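Local coordinates for protein tartrate dehydrogenase/decarboxylase (PDB 3FLK) that oxidises tartrate to oxaloglycolate with NAD and a divalent metal ion, and also converts meso-tartrate to D-glycerate and D-malate to pyruvate, at residues M58-K68 and G92-F101. The protein carries 1 engineered substitution. Numbering follows the deposited sequence.
Sequences MMPDDWAEQLK and GSLLKFRREF. With NAI (1,4-dihydronicotinamide adenine dinucleotide), chain F; OXL (oxalate ion), chain G; SO4 (sulfate ion), chain L.
Trp63 presents the face of its six-membered ring to the edge of Phe97 in an offset edge-to-face pair, with centroids 5.3 Å apart and planes at 65°. The indole gets there because CG sits between the backbone N and the carbonyl carbon (chi1 65°), and the second torsion swings the ring across to helix 94-100. Its far rim lies against that helix and the residue just after it, Phe101: CZ2 is 3.8 Å from Lys96 CB, and CZ3 comes 3.8 Å from CZ of Phe101, whose ring is oblique to the indole. On one face of the indole lies Ala64 CB, on the opposite one the methyl of Met59, both offset toward the rim.

Met59 is a selenomethionine whose chain bends at the last torsion. SE stands 4.2 Å from the Phe97 ring centroid, well off the ring normal, in a Met-aromatic contact, while CE turns back to within 3.3 Å of Gly92 O and runs past the aliphatic part of Lys96. From helix 63-67, Leu67 sends CD1 to Phe97 CE1, 3.3 Å away, and rests CB at the edge of the Phe101 ring. In the mixed sheet characteristic of the isocitrate and isopropylmalate dehydrogenase family, strands 6-13 and 278-282 supply Ile11 and Leu279 against Phe97, and Leu67 touches Ala9 and Ile11, so both short helices, crossing at -65°, pack on the sheet.

No direct hydrogen bond joins the segments. At the solvent-facing rim one water accepts a hydrogen bond from Trp63 NE1 and donates one to Glu100 OE2; a second accepts from NE1 and, weakly, from Lys96 NZ. Elsewhere on helix 94-100, Arg98 reaches out extended, and NH1 and NH2 both grip O2 of the oxalate, which Arg108, Arg134 and Lys192 of the second subunit also bind; Arg98 NH2 also forms a salt bridge with Glu281.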
loop_
_atom_site.group_PDB
_atom_site.type_symbol
_atom_site.label_atom_id
_atom_site.label_comp_id
_atom_site.label_asym_id
_atom_site.label_seq_id
_atom_site.Cartn_x
_atom_site.Cartn_y
_atom_site.Cartn_z
HETATM N N MSE A 58 -12.964 -2.964 -26.562
HETATM C CA MSE A 58 -13.610 -3.547 -25.388
HETATM C C MSE A 58 -15.132 -3.420 -25.424
HETATM O O MSE A 58 -15.846 -4.284 -24.913
HETATM C CB MSE A 58 -13.065 -2.904 -24.110
HETATM C CG MSE A 58 -11.588 -3.169 -23.848
HETATM SE SE MSE A 58 -11.164 -5.056 -23.544
HETATM C CE MSE A 58 -12.407 -5.419 -22.093
HETATM N N MSE A 59 -15.614 -2.338 -26.030
HETATM C CA MSE A 59 -17.039 -2.011 -26.060
HETATM C C MSE A 59 -17.418 -1.380 -27.398
HETATM O O MSE A 59 -16.558 -0.809 -28.072
HETATM C CB MSE A 59 -17.375 -1.025 -24.939
HETATM C CG MSE A 59 -16.866 -1.425 -23.575
HETATM SE SE MSE A 59 -17.579 -0.294 -22.188
HETATM C CE MSE A 59 -16.599 1.353 -22.558
ATOM N N PRO A 60 -18.711 -1.470 -27.785
ATOM C CA PRO A 60 -19.172 -0.746 -28.971
ATOM C C PRO A 60 -19.062 0.768 -28.783
ATOM O O PRO A 60 -19.079 1.254 -27.650
ATOM C CB PRO A 60 -20.642 -1.165 -29.093
ATOM C CG PRO A 60 -21.030 -1.612 -27.727
ATOM C CD PRO A 60 -19.800 -2.248 -27.167
ATOM N N ASP A 61 -18.954 1.496 -29.892
ATOM C CA ASP A 61 -18.790 2.951 -29.865
ATOM C C ASP A 61 -19.928 3.682 -29.147
ATOM O O ASP A 61 -19.712 4.747 -28.567
ATOM C CB ASP A 61 -18.633 3.499 -31.291
ATOM C CG ASP A 61 -17.290 3.144 -31.923
ATOM O OD1 ASP A 61 -16.491 2.407 -31.304
ATOM O OD2 ASP A 61 -17.032 3.611 -33.054
ATOM N N ASP A 62 -21.129 3.107 -29.183
ATOM C CA ASP A 62 -22.308 3.742 -28.591
ATOM C C ASP A 62 -22.677 3.200 -27.201
ATOM O O ASP A 62 -23.842 3.248 -26.798
ATOM C CB ASP A 62 -23.504 3.644 -29.549
ATOM C CG ASP A 62 -23.985 2.212 -29.758
ATOM O OD1 ASP A 62 -23.192 1.261 -29.558
ATOM O OD2 ASP A 62 -25.166 2.040 -30.127
ATOM N N TRP A 63 -21.678 2.706 -26.468
ATOM C CA TRP A 63 -21.900 2.108 -25.146
ATOM C C TRP A 63 -22.606 3.056 -24.169
ATOM O O TRP A 63 -23.482 2.630 -23.416
ATOM C CB TRP A 63 -20.582 1.591 -24.546
ATOM C CG TRP A 63 -19.584 2.674 -24.244
ATOM C CD1 TRP A 63 -18.598 3.133 -25.069
ATOM C CD2 TRP A 63 -19.479 3.435 -23.033
ATOM N NE1 TRP A 63 -17.886 4.130 -24.448
ATOM C CE2 TRP A 63 -18.407 4.338 -23.198
ATOM C CE3 TRP A 63 -20.187 3.441 -21.822
ATOM C CZ2 TRP A 63 -18.024 5.238 -22.200
ATOM C CZ3 TRP A 63 -19.811 4.342 -20.832
ATOM C CH2 TRP A 63 -18.736 5.224 -21.027
ATOM N N ALA A 64 -22.226 4.335 -24.199
ATOM C CA ALA A 64 -22.761 5.337 -23.276
ATOM C C ALA A 64 -24.223 5.638 -23.567
ATOM O O ALA A 64 -25.020 5.819 -22.647
ATOM C CB ALA A 64 -21.928 6.619 -23.324
ATOM N N GLU A 65 -24.557 5.687 -24.853
ATOM C CA GLU A 65 -25.930 5.852 -25.319
ATOM C C GLU A 65 -26.806 4.708 -24.803
ATOM O O GLU A 65 -27.934 4.932 -24.357
ATOM C CB GLU A 65 -25.943 5.908 -26.852
ATOM C CG GLU A 65 -27.315 6.001 -27.507
ATOM C CD GLU A 65 -27.261 5.679 -28.995
ATOM O OE1 GLU A 65 -26.777 6.530 -29.780
ATOM O OE2 GLU A 65 -27.702 4.572 -29.380
ATOM N N GLN A 66 -26.272 3.490 -24.847
ATOM C CA GLN A 66 -27.006 2.301 -24.415
ATOM C C GLN A 66 -27.211 2.244 -22.902
ATOM O O GLN A 66 -28.310 1.944 -22.434
ATOM C CB GLN A 66 -26.309 1.026 -24.900
ATOM C CG GLN A 66 -26.283 0.860 -26.415
ATOM C CD GLN A 66 -25.744 -0.489 -26.850
ATOM O OE1 GLN A 66 -26.222 -1.536 -26.411
ATOM N NE2 GLN A 66 -24.746 -0.471 -27.726
ATOM N N LEU A 67 -26.159 2.543 -22.144
ATOM C CA LEU A 67 -26.205 2.405 -20.687
ATOM C C LEU A 67 -26.934 3.541 -19.966
ATOM O O LEU A 67 -27.381 3.363 -18.831
ATOM C CB LEU A 67 -24.801 2.208 -20.108
ATOM C CG LEU A 67 -24.051 0.930 -20.499
ATOM C CD1 LEU A 67 -22.740 0.872 -19.756
ATOM C CD2 LEU A 67 -24.872 -0.331 -20.231
ATOM N N LYS A 68 -27.059 4.694 -20.622
ATOM C CA LYS A 68 -27.806 5.823 -20.052
ATOM C C LYS A 68 -29.310 5.551 -19.950
ATOM O O LYS A 68 -30.027 6.252 -19.232
ATOM C CB LYS A 68 -27.539 7.115 -20.832
ATOM C CG LYS A 68 -26.331 7.896 -20.326
ATOM C CD LYS A 68 -26.383 9.363 -20.745
ATOM C CE LYS A 68 -25.729 9.600 -22.100
ATOM N NZ LYS A 68 -24.241 9.533 -22.026
ATOM N N GLY A 92 -10.248 0.601 -21.442
ATOM C CA GLY A 92 -11.228 0.489 -22.515
ATOM C C GLY A 92 -12.636 0.166 -22.052
ATOM O O GLY A 92 -13.564 0.141 -22.864
ATOM N N SER A 93 -12.804 -0.079 -20.751
ATOM C CA SER A 93 -14.109 -0.462 -20.215
ATOM C C SER A 93 -14.468 0.226 -18.891
ATOM O O SER A 93 -15.133 1.264 -18.896
ATOM C CB SER A 93 -14.218 -1.991 -20.099
ATOM O OG SER A 93 -13.241 -2.509 -19.213
ATOM N N LEU A 94 -14.030 -0.347 -17.769
ATOM C CA LEU A 94 -14.443 0.117 -16.439
ATOM C C LEU A 94 -14.054 1.567 -16.146
ATOM O O LEU A 94 -14.848 2.323 -15.583
ATOM C CB LEU A 94 -13.914 -0.817 -15.340
ATOM C CG LEU A 94 -14.161 -0.449 -13.868
ATOM C CD1 LEU A 94 -15.649 -0.345 -13.516
ATOM C CD2 LEU A 94 -13.474 -1.449 -12.968
ATOM N N LEU A 95 -12.841 1.951 -16.532
ATOM C CA LEU A 95 -12.375 3.319 -16.308
ATOM C C LEU A 95 -13.158 4.348 -17.127
ATOM O O LEU A 95 -13.336 5.485 -16.686
ATOM C CB LEU A 95 -10.862 3.432 -16.526
ATOM C CG LEU A 95 -9.961 3.381 -15.278
ATOM C CD1 LEU A 95 -10.451 2.436 -14.182
ATOM C CD2 LEU A 95 -8.527 3.051 -15.643
ATOM N N LYS A 96 -13.644 3.940 -18.300
ATOM C CA LYS A 96 -14.560 4.772 -19.086
ATOM C C LYS A 96 -15.912 4.956 -18.387
ATOM O O LYS A 96 -16.459 6.060 -18.387
ATOM C CB LYS A 96 -14.750 4.211 -20.500
ATOM C CG LYS A 96 -13.584 4.498 -21.437
ATOM C CD LYS A 96 -13.895 4.083 -22.873
ATOM C CE LYS A 96 -12.754 4.462 -23.805
ATOM N NZ LYS A 96 -12.963 3.962 -25.192
ATOM N N PHE A 97 -16.444 3.882 -17.800
ATOM C CA PHE A 97 -17.658 3.964 -16.982
ATOM C C PHE A 97 -17.476 4.966 -15.843
ATOM O O PHE A 97 -18.296 5.862 -15.657
ATOM C CB PHE A 97 -18.031 2.605 -16.364
ATOM C CG PHE A 97 -18.448 1.548 -17.356
ATOM C CD1 PHE A 97 -19.013 1.883 -18.580
ATOM C CD2 PHE A 97 -18.310 0.201 -17.034
ATOM C CE1 PHE A 97 -19.408 0.892 -19.478
ATOM C CE2 PHE A 97 -18.704 -0.796 -17.922
ATOM C CZ PHE A 97 -19.256 -0.450 -19.145
ATOM N N ARG A 98 -16.395 4.798 -15.083
ATOM C CA ARG A 98 -16.133 5.618 -13.901
ATOM C C ARG A 98 -15.980 7.100 -14.235
ATOM O O ARG A 98 -16.504 7.958 -13.525
ATOM C CB ARG A 98 -14.889 5.116 -13.164
ATOM C CG ARG A 98 -15.079 3.791 -12.438
ATOM C CD ARG A 98 -13.774 3.310 -11.835
ATOM N NE ARG A 98 -13.951 2.137 -10.981
ATOM C CZ ARG A 98 -12.954 1.385 -10.519
ATOM N NH1 ARG A 98 -11.695 1.674 -10.827
ATOM N NH2 ARG A 98 -13.215 0.333 -9.750
ATOM N N ARG A 99 -15.279 7.390 -15.326
ATOM C CA ARG A 99 -14.932 8.773 -15.664
ATOM C C ARG A 99 -16.004 9.488 -16.478
ATOM O O ARG A 99 -16.357 10.629 -16.172
ATOM C CB ARG A 99 -13.553 8.835 -16.329
ATOM C CG ARG A 99 -12.470 8.363 -15.374
ATOM C CD ARG A 99 -11.061 8.430 -15.924
ATOM N NE ARG A 99 -10.123 8.063 -14.864
ATOM C CZ ARG A 99 -8.848 8.432 -14.798
ATOM N NH1 ARG A 99 -8.306 9.189 -15.743
ATOM N NH2 ARG A 99 -8.111 8.038 -13.770
ATOM N N GLU A 100 -16.543 8.812 -17.490
ATOM C CA GLU A 100 -17.563 9.427 -18.341
ATOM C C GLU A 100 -18.944 9.526 -17.691
ATOM O O GLU A 100 -19.741 10.389 -18.062
ATOM C CB GLU A 100 -17.624 8.751 -19.712
ATOM C CG GLU A 100 -16.452 9.150 -20.601
ATOM C CD GLU A 100 -16.442 8.449 -21.944
ATOM O OE1 GLU A 100 -17.497 8.416 -22.615
ATOM O OE2 GLU A 100 -15.366 7.951 -22.335
ATOM N N PHE A 101 -19.220 8.658 -16.721
ATOM C CA PHE A 101 -20.441 8.774 -15.925
ATOM C C PHE A 101 -20.184 9.510 -14.611
ATOM O O PHE A 101 -21.039 9.529 -13.722
ATOM C CB PHE A 101 -21.087 7.403 -15.675
ATOM C CG PHE A 101 -21.730 6.798 -16.897
ATOM C CD1 PHE A 101 -22.108 7.597 -17.977
ATOM C CD2 PHE A 101 -21.978 5.432 -16.959
ATOM C CE1 PHE A 101 -22.702 7.042 -19.107
ATOM C CE2 PHE A 101 -22.578 4.865 -18.086
ATOM C CZ PHE A 101 -22.940 5.674 -19.161
HETATM P PA NAI F . -7.909 -10.426 -8.560
HETATM O O1A NAI F . -8.757 -9.697 -7.589
HETATM O O2A NAI F . -8.670 -10.861 -9.746
HETATM O O5B NAI F . -7.277 -11.710 -7.844
HETATM C C5B NAI F . -6.340 -11.616 -6.795
HETATM C C4B NAI F . -6.346 -12.898 -5.969
HETATM O O4B NAI F . -7.522 -12.956 -5.184
HETATM C C3B NAI F . -6.324 -14.144 -6.842
HETATM O O3B NAI F . -5.470 -15.091 -6.245
HETATM C C2B NAI F . -7.761 -14.625 -6.827
HETATM O O2B NAI F . -7.859 -16.028 -6.922
HETATM C C1B NAI F . -8.298 -14.099 -5.506
HETATM N N9A NAI F . -9.723 -13.743 -5.612
HETATM C C8A NAI F . -10.258 -12.641 -6.230
HETATM N N7A NAI F . -11.601 -12.692 -6.097
HETATM C C5A NAI F . -11.932 -13.801 -5.408
HETATM C C6A NAI F . -13.155 -14.326 -5.002
HETATM N N6A NAI F . -14.289 -13.689 -5.282
HETATM N N1A NAI F . -13.178 -15.511 -4.293
HETATM C C2A NAI F . -12.006 -16.171 -3.990
HETATM N N3A NAI F . -10.798 -15.635 -4.395
HETATM C C4A NAI F . -10.761 -14.476 -5.096
HETATM O O3 NAI F . -6.679 -9.442 -8.934
HETATM P PN NAI F . -5.393 -9.756 -9.857
HETATM O O1N NAI F . -5.055 -11.195 -9.830
HETATM O O2N NAI F . -4.348 -8.794 -9.434
HETATM O O5D NAI F . -5.883 -9.342 -11.325
HETATM C C5D NAI F . -6.532 -10.253 -12.189
HETATM C C4D NAI F . -7.199 -9.497 -13.337
HETATM O O4D NAI F . -8.304 -8.758 -12.853
HETATM C C3D NAI F . -6.281 -8.493 -14.021
HETATM O O3D NAI F . -6.555 -8.544 -15.400
HETATM C C2D NAI F . -6.710 -7.148 -13.460
HETATM O O2D NAI F . -6.488 -6.092 -14.364
HETATM C C1D NAI F . -8.192 -7.389 -13.213
HETATM N N1N NAI F . -8.814 -6.550 -12.171
HETATM C C2N NAI F . -9.988 -5.927 -12.490
HETATM C C3N NAI F . -10.649 -5.139 -11.555
HETATM C C7N NAI F . -12.056 -4.696 -11.840
HETATM O O7N NAI F . -12.710 -5.159 -13.001
HETATM N N7N NAI F . -12.663 -3.868 -10.991
HETATM C C4N NAI F . -10.100 -4.993 -10.281
HETATM C C5N NAI F . -8.904 -5.635 -9.958
HETATM C C6N NAI F . -8.264 -6.420 -10.917
HETATM C C1 OXL G . -8.456 -1.841 -9.246
HETATM C C2 OXL G . -9.622 -1.374 -8.492
HETATM O O1 OXL G . -7.674 -2.659 -8.702
HETATM O O2 OXL G . -10.401 -0.543 -9.009
HETATM O O3 OXL G . -8.258 -1.406 -10.403
HETATM O O4 OXL G . -9.804 -1.818 -7.334
HETATM S S SO4 L . -20.166 0.104 -32.951
HETATM O O1 SO4 L . -18.891 -0.243 -32.329
HETATM O O2 SO4 L . -19.913 0.693 -34.263
HETATM O O3 SO4 L . -20.978 -1.101 -33.106
HETATM O O4 SO4 L . -20.883 1.065 -32.117
HETATM O O HOH W 1 -15.896 6.673 -25.109
HETATM O O HOH W 2 -15.796 4.554 -26.949
#